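Local structure of CLIP-associating protein 2 (Mus musculus, 3WOZ) at residues A[27-30]-A[31-35]; A[106-109]-A[110-114]. The protein probably binds tubulin through this TOG domain, an array of HEAT-like helical repeats, and contributes to the control of microtubule dynamics. All coordinates share one frame; numbering follows the deposited sequence.

Contact 1. Residues A[27-30]-A[31-35]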
ATOM      1  N   LEU A  27      -1.096 -16.537 -17.125  1.00 48.44           N
ATOM      2  CA  LEU A  27      -0.050 -16.781 -18.120  1.00 48.28           C
ATOM      3  C   LEU A  27      -0.334 -16.000 -19.407  1.00 47.99           C
ATOM      4  O   LEU A  27       0.566 -15.377 -19.968  1.00 47.81           O
ATOM      5  CB  LEU A  27       0.086 -18.276 -18.423  1.00 48.31           C
ATOM      6  CG  LEU A  27       0.657 -19.183 -17.325  1.00 48.67           C
ATOM      7  CD1 LEU A  27       0.469 -20.650 -17.680  1.00 48.59           C
ATOM      8  CD2 LEU A  27       2.126 -18.878 -17.055  1.00 48.85           C
ATOM      9  N   GLY A  28      -1.591 -16.037 -19.852  1.00 47.64           N
ATOM     10  CA  GLY A  28      -2.043 -15.270 -21.017  1.00 47.24           C
ATOM     11  C   GLY A  28      -1.928 -13.771 -20.809  1.00 46.89           C
ATOM     12  O   GLY A  28      -1.482 -13.050 -21.697  1.00 46.74           O
ATOM     13  N   LEU A  29      -2.313 -13.309 -19.619  1.00 46.64           N
ATOM     14  CA  LEU A  29      -2.228 -11.892 -19.264  1.00 46.17           C
ATOM     15  C   LEU A  29      -0.785 -11.410 -19.211  1.00 46.10           C
ATOM     16  O   LEU A  29      -0.468 -10.339 -19.729  1.00 45.80           O
ATOM     17  CB  LEU A  29      -2.949 -11.619 -17.940  1.00 45.96           C
ATOM     18  CG  LEU A  29      -2.873 -10.219 -17.322  1.00 45.80           C
ATOM     19  CD1 LEU A  29      -3.312  -9.124 -18.294  1.00 44.79           C
ATOM     20  CD2 LEU A  29      -3.706 -10.175 -16.044  1.00 44.65           C
ATOM     21  N   GLN A  30       0.082 -12.209 -18.590  1.00 46.26           N
ATOM     22  CA  GLN A  30       1.510 -11.910 -18.526  1.00 46.51           C
ATOM     23  C   GLN A  30       2.072 -11.732 -19.935  1.00 46.60           C
ATOM     24  O   GLN A  30       2.807 -10.781 -20.205  1.00 46.33           O
ATOM     25  CB  GLN A  30       2.267 -13.020 -17.784  1.00 46.53           C
ATOM     26  CG  GLN A  30       2.191 -12.922 -16.259  1.00 47.44           C
ATOM     27  CD  GLN A  30       2.653 -14.191 -15.533  1.00 48.96           C
ATOM     28  OE1 GLN A  30       2.387 -14.366 -14.339  1.00 49.00           O
ATOM     29  NE2 GLN A  30       3.339 -15.077 -16.250  1.00 48.31           N
ATOM     30  N   ASN A  31       1.703 -12.649 -20.827  1.00 46.81           N
ATOM     31  CA  ASN A  31       2.116 -12.583 -22.223  1.00 47.20           C
ATOM     32  C   ASN A  31       1.619 -11.305 -22.910  1.00 47.18           C
ATOM     33  O   ASN A  31       2.392 -10.632 -23.599  1.00 46.92           O
ATOM     34  CB  ASN A  31       1.639 -13.826 -22.977  1.00 47.36           C
ATOM     35  CG  ASN A  31       2.594 -14.240 -24.080  1.00 48.49           C
ATOM     36  OD1 ASN A  31       2.221 -14.279 -25.249  1.00 50.49           O
ATOM     37  ND2 ASN A  31       3.834 -14.549 -23.711  1.00 49.20           N
ATOM     38  N   LEU A  32       0.340 -10.977 -22.698  1.00 47.14           N
ATOM     39  CA  LEU A  32      -0.266  -9.745 -23.221  1.00 47.41           C
ATOM     40  C   LEU A  32       0.511  -8.509 -22.782  1.00 47.42           C
ATOM     41  O   LEU A  32       0.721  -7.586 -23.574  1.00 47.53           O
ATOM     42  CB  LEU A  32      -1.725  -9.593 -22.761  1.00 47.48           C
ATOM     43  CG  LEU A  32      -2.857 -10.532 -23.182  1.00 48.06           C
ATOM     44  CD1 LEU A  32      -4.166 -10.038 -22.580  1.00 48.79           C
ATOM     45  CD2 LEU A  32      -2.993 -10.656 -24.694  1.00 49.18           C
ATOM     46  N   LEU A  33       0.927  -8.495 -21.517  1.00 47.39           N
ATOM     47  CA  LEU A  33       1.681  -7.376 -20.957  1.00 47.53           C
ATOM     48  C   LEU A  33       3.106  -7.308 -21.513  1.00 47.78           C
ATOM     49  O   LEU A  33       3.588  -6.229 -21.859  1.00 47.54           O
ATOM     50  CB  LEU A  33       1.690  -7.444 -19.426  1.00 47.42           C
ATOM     51  CG  LEU A  33       0.332  -7.318 -18.725  1.00 47.34           C
ATOM     52  CD1 LEU A  33       0.434  -7.776 -17.282  1.00 46.28           C
ATOM     53  CD2 LEU A  33      -0.219  -5.892 -18.808  1.00 47.73           C
ATOM     54  N   LYS A  34       3.768  -8.461 -21.603  1.00 48.23           N
ATOM     55  CA  LYS A  34       5.113  -8.539 -22.184  1.00 48.95           C
ATOM     56  C   LYS A  34       5.112  -8.128 -23.662  1.00 49.24           C
ATOM     57  O   LYS A  34       6.031  -7.458 -24.124  1.00 49.37           O
ATOM     58  CB  LYS A  34       5.705  -9.945 -22.024  1.00 48.90           C
ATOM     59  CG  LYS A  34       5.931 -10.388 -20.581  1.00 49.74           C
ATOM     60  CD  LYS A  34       7.289  -9.967 -20.039  1.00 50.69           C
ATOM     61  CE  LYS A  34       7.390 -10.215 -18.534  1.00 51.82           C
ATOM     62  NZ  LYS A  34       6.867 -11.563 -18.136  1.00 51.89           N
ATOM     63  N   ASN A  35       4.066  -8.516 -24.389  1.00 49.78           N
ATOM     64  CA  ASN A  35       3.930  -8.165 -25.802  1.00 50.45           C
ATOM     65  C   ASN A  35       3.293  -6.791 -26.012  1.00 51.04           C
ATOM     66  O   ASN A  35       2.943  -6.430 -27.138  1.00 51.19           O
ATOM     67  CB  ASN A  35       3.122  -9.235 -26.545  1.00 50.13           C
ATOM     68  CG  ASN A  35       3.824 -10.583 -26.587  1.00 50.37           C
ATOM     69  OD1 ASN A  35       5.041 -10.674 -26.414  1.00 50.48           O
ATOM     70  ND2 ASN A  35       3.056 -11.639 -26.826  1.00 49.59           N
TER

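Contact 2. Residues A[106-109]-A[110-114]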
ATOM      1  N   ALA A 106       7.981 -11.837  -0.051  1.00 37.24           N
ATOM      2  CA  ALA A 106       8.909 -11.193  -0.975  1.00 36.76           C
ATOM      3  C   ALA A 106       8.183 -10.615  -2.198  1.00 36.33           C
ATOM      4  O   ALA A 106       8.520  -9.524  -2.666  1.00 36.39           O
ATOM      5  CB  ALA A 106      10.008 -12.163  -1.406  1.00 36.99           C
ATOM      6  N   LYS A 107       7.181 -11.343  -2.686  1.00 35.39           N
ATOM      7  CA  LYS A 107       6.404 -10.930  -3.853  1.00 35.15           C
ATOM      8  C   LYS A 107       5.473  -9.752  -3.544  1.00 34.65           C
ATOM      9  O   LYS A 107       5.233  -8.913  -4.404  1.00 34.21           O
ATOM     10  CB  LYS A 107       5.599 -12.111  -4.402  1.00 35.23           C
ATOM     11  CG  LYS A 107       6.444 -13.252  -4.983  1.00 36.45           C
ATOM     12  CD  LYS A 107       5.569 -14.485  -5.224  1.00 38.01           C
ATOM     13  CE  LYS A 107       6.216 -15.487  -6.186  1.00 39.41           C
ATOM     14  NZ  LYS A 107       7.495 -16.058  -5.673  1.00 40.49           N
ATOM     15  N   VAL A 108       4.943  -9.715  -2.322  1.00 34.31           N
ATOM     16  CA  VAL A 108       4.114  -8.605  -1.855  1.00 34.29           C
ATOM     17  C   VAL A 108       4.994  -7.372  -1.694  1.00 34.25           C
ATOM     18  O   VAL A 108       4.646  -6.290  -2.168  1.00 34.13           O
ATOM     19  CB  VAL A 108       3.406  -8.919  -0.510  1.00 34.12           C
ATOM     20  CG1 VAL A 108       2.536  -7.741  -0.073  1.00 34.27           C
ATOM     21  CG2 VAL A 108       2.566 -10.178  -0.619  1.00 33.84           C
ATOM     22  N   GLN A 109       6.142  -7.546  -1.039  1.00 34.27           N
ATOM     23  CA  GLN A 109       7.096  -6.450  -0.868  1.00 34.43           C
ATOM     24  C   GLN A 109       7.517  -5.859  -2.215  1.00 34.59           C
ATOM     25  O   GLN A 109       7.573  -4.638  -2.373  1.00 34.86           O
ATOM     26  CB  GLN A 109       8.321  -6.891  -0.058  1.00 34.37           C
ATOM     27  CG  GLN A 109       9.239  -5.736   0.356  1.00 34.16           C
ATOM     28  CD  GLN A 109       8.507  -4.683   1.179  1.00 34.12           C
ATOM     29  OE1 GLN A 109       8.148  -4.920   2.331  1.00 34.55           O
ATOM     30  NE2 GLN A 109       8.273  -3.519   0.583  1.00 33.75           N
ATOM     31  N   LYS A 110       7.784  -6.736  -3.182  1.00 34.80           N
ATOM     32  CA  LYS A 110       8.164  -6.323  -4.527  1.00 34.88           C
ATOM     33  C   LYS A 110       7.057  -5.497  -5.182  1.00 34.64           C
ATOM     34  O   LYS A 110       7.324  -4.434  -5.744  1.00 34.63           O
ATOM     35  CB  LYS A 110       8.519  -7.542  -5.389  1.00 34.98           C
ATOM     36  CG  LYS A 110       8.743  -7.244  -6.875  1.00 35.98           C
ATOM     37  CD  LYS A 110       9.990  -6.399  -7.100  1.00 38.21           C
ATOM     38  CE  LYS A 110      10.311  -6.260  -8.579  1.00 39.60           C
ATOM     39  NZ  LYS A 110      11.352  -5.210  -8.788  1.00 42.16           N
ATOM     40  N   ALA A 111       5.825  -5.997  -5.110  1.00 34.32           N
ATOM     41  CA  ALA A 111       4.663  -5.270  -5.620  1.00 34.16           C
ATOM     42  C   ALA A 111       4.496  -3.905  -4.943  1.00 33.88           C
ATOM     43  O   ALA A 111       4.174  -2.916  -5.607  1.00 33.85           O
ATOM     44  CB  ALA A 111       3.405  -6.106  -5.469  1.00 34.00           C
ATOM     45  N   LEU A 112       4.717  -3.855  -3.630  1.00 33.74           N
ATOM     46  CA  LEU A 112       4.687  -2.597  -2.884  1.00 33.86           C
ATOM     47  C   LEU A 112       5.764  -1.628  -3.362  1.00 34.23           C
ATOM     48  O   LEU A 112       5.501  -0.432  -3.494  1.00 34.09           O
ATOM     49  CB  LEU A 112       4.855  -2.835  -1.377  1.00 33.62           C
ATOM     50  CG  LEU A 112       3.665  -3.326  -0.552  1.00 33.53           C
ATOM     51  CD1 LEU A 112       4.147  -3.772   0.826  1.00 32.96           C
ATOM     52  CD2 LEU A 112       2.579  -2.243  -0.429  1.00 33.66           C
ATOM     53  N   ASP A 113       6.972  -2.145  -3.606  1.00 34.49           N
ATOM     54  CA  ASP A 113       8.092  -1.316  -4.050  1.00 35.07           C
ATOM     55  C   ASP A 113       7.809  -0.717  -5.427  1.00 35.29           C
ATOM     56  O   ASP A 113       8.079   0.461  -5.666  1.00 35.29           O
ATOM     57  CB  ASP A 113       9.401  -2.121  -4.090  1.00 35.45           C
ATOM     58  CG  ASP A 113       9.895  -2.530  -2.708  1.00 36.32           C
ATOM     59  OD1 ASP A 113       9.430  -1.990  -1.677  1.00 36.57           O
ATOM     60  OD2 ASP A 113      10.777  -3.403  -2.655  1.00 39.10           O
ATOM     61  N   ILE A 114       7.264  -1.541  -6.321  1.00 35.42           N
ATOM     62  CA  ILE A 114       6.859  -1.106  -7.657  1.00 35.77           C
ATOM     63  C   ILE A 114       5.790  -0.012  -7.551  1.00 35.80           C
ATOM     64  O   ILE A 114       5.920   1.044  -8.164  1.00 35.64           O
ATOM     65  CB  ILE A 114       6.343  -2.303  -8.514  1.00 35.91           C
ATOM     66  CG1 ILE A 114       7.439  -3.363  -8.697  1.00 36.05           C
ATOM     67  CG2 ILE A 114       5.803  -1.836  -9.866  1.00 36.30           C
ATOM     68  CD1 ILE A 114       8.703  -2.869  -9.353  1.00 37.47           C
TER

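Contact 1. Residues A[27-30]-A[31-35]
Leu29 and Leu33, one helical turn apart, meet on the buried side of helix 19-34. The CD1 methyl of Leu29 rests against CG of Leu33 at 4.1 Å, the two side chains slanting across each other. Leu29 can reach along the helix because its CG stands opposite the backbone N (chi1 175°). Leu33 leans back over the preceding turn, and its CG lies 3.3 Å from O of Leu29. Leu32 does the same one position earlier: its CG comes within 3.2 Å of the carbonyl O of Gly28, a residue that offers only backbone to this contact. On the outer side the aliphatic root of Lys34 follows suit, CG lying 3.2 Å from Gln30 O, before the chain bends at chi2 and again at chi4.

Beneath these side chains four successive i to i+4 backbone bonds tie the turns together. The donors are the N atoms of Asn31, Leu32, Leu33 and Lys34; Lys34 N to Gln30 O, at 2.9 Å and 164°, is the straightest of them. Asn31 O then receives N of Asn35, where the chain leaves helical geometry.

Farther out, helix 7-14 presents Val7 and Val10 to Leu32, and Val10 also to Leu29, which touches Leu47 and Phe51 of helix 41-54 as well. Helix 60-77 adds Thr69 and His77 against Leu33, while the extended Gln30 chain carries OE1 to a hydrogen bond with Thr69 OG1. This stretch is thus the last turns of a helix in an all-helical HEAT-type array, packed against three others. With the carbonyls of residues 27 to 31 taken up by amides one turn on, the buried Leu29, Leu32 and Leu33 fix the helix against its neighbours mainly by apolar contact, and the Gln30 bond adds a directional tie to helix 60-77.

Contact 2. Residues A[106-109]-A[110-114]
Gln109 and Asp113 form the polar side-chain link of this stretch, with Gln109 NE2 donating to Asp113 OD1 at 3.0 Å. The bond is bent, 145° at the hydrogen, and the amide nitrogen approaches OD1 from above the carboxylate plane. Gln109 gets there by folding at chi2 (58°), which turns its amide along the helix toward the next turn. Asp113 OD1 also forms a salt bridge with Arg116, so a lysine in place of Asp113 would probably leave the Gln109 amide without its acceptor and set Arg116 beside a like charge.

Backbone bonds run i to i+4 from Ala106 through Lys110. The shortest include Leu112 N to Val108 O at 2.8 Å, whereas Ala111 N to Lys107 O is longer, at 3.1 Å. They belong to helix 102-118, a middle helix of the HEAT-repeat TOG domain, which packs against helices 60-77 and 85-96.

Val108 and Leu112 pack together on the buried side. Val108 CG1 approaches Leu112 CD1 at 4.4 Å, and Leu112 CG lies 3.5 Å from Val108 O. Met96 touches Val108 and Gln109, and Leu92 lies against both Ala111 and Leu112.

How the contacts relate
Each contact lies along one helix of the TOG domain, contact 1 running to the residue just past its helix end. Contact 1 comes first along the chain, at the end of helix 19-34, and contact 2 follows within helix 102-118, three helices intervening. Their centres lie about 19 Å apart and their nearest atoms about 9 Å, without touching. Helix 60-77 touches both, contact 1 through residues such as Thr69 and contact 2 through Leu67 and Ile74. The centre of contact 1 lies about 24 Å, that of contact 2 about 10 Å, from the centre of the chain. Such stacking of successive helices builds the elongated HEAT-type scaffold on which tubulin binding probably depends.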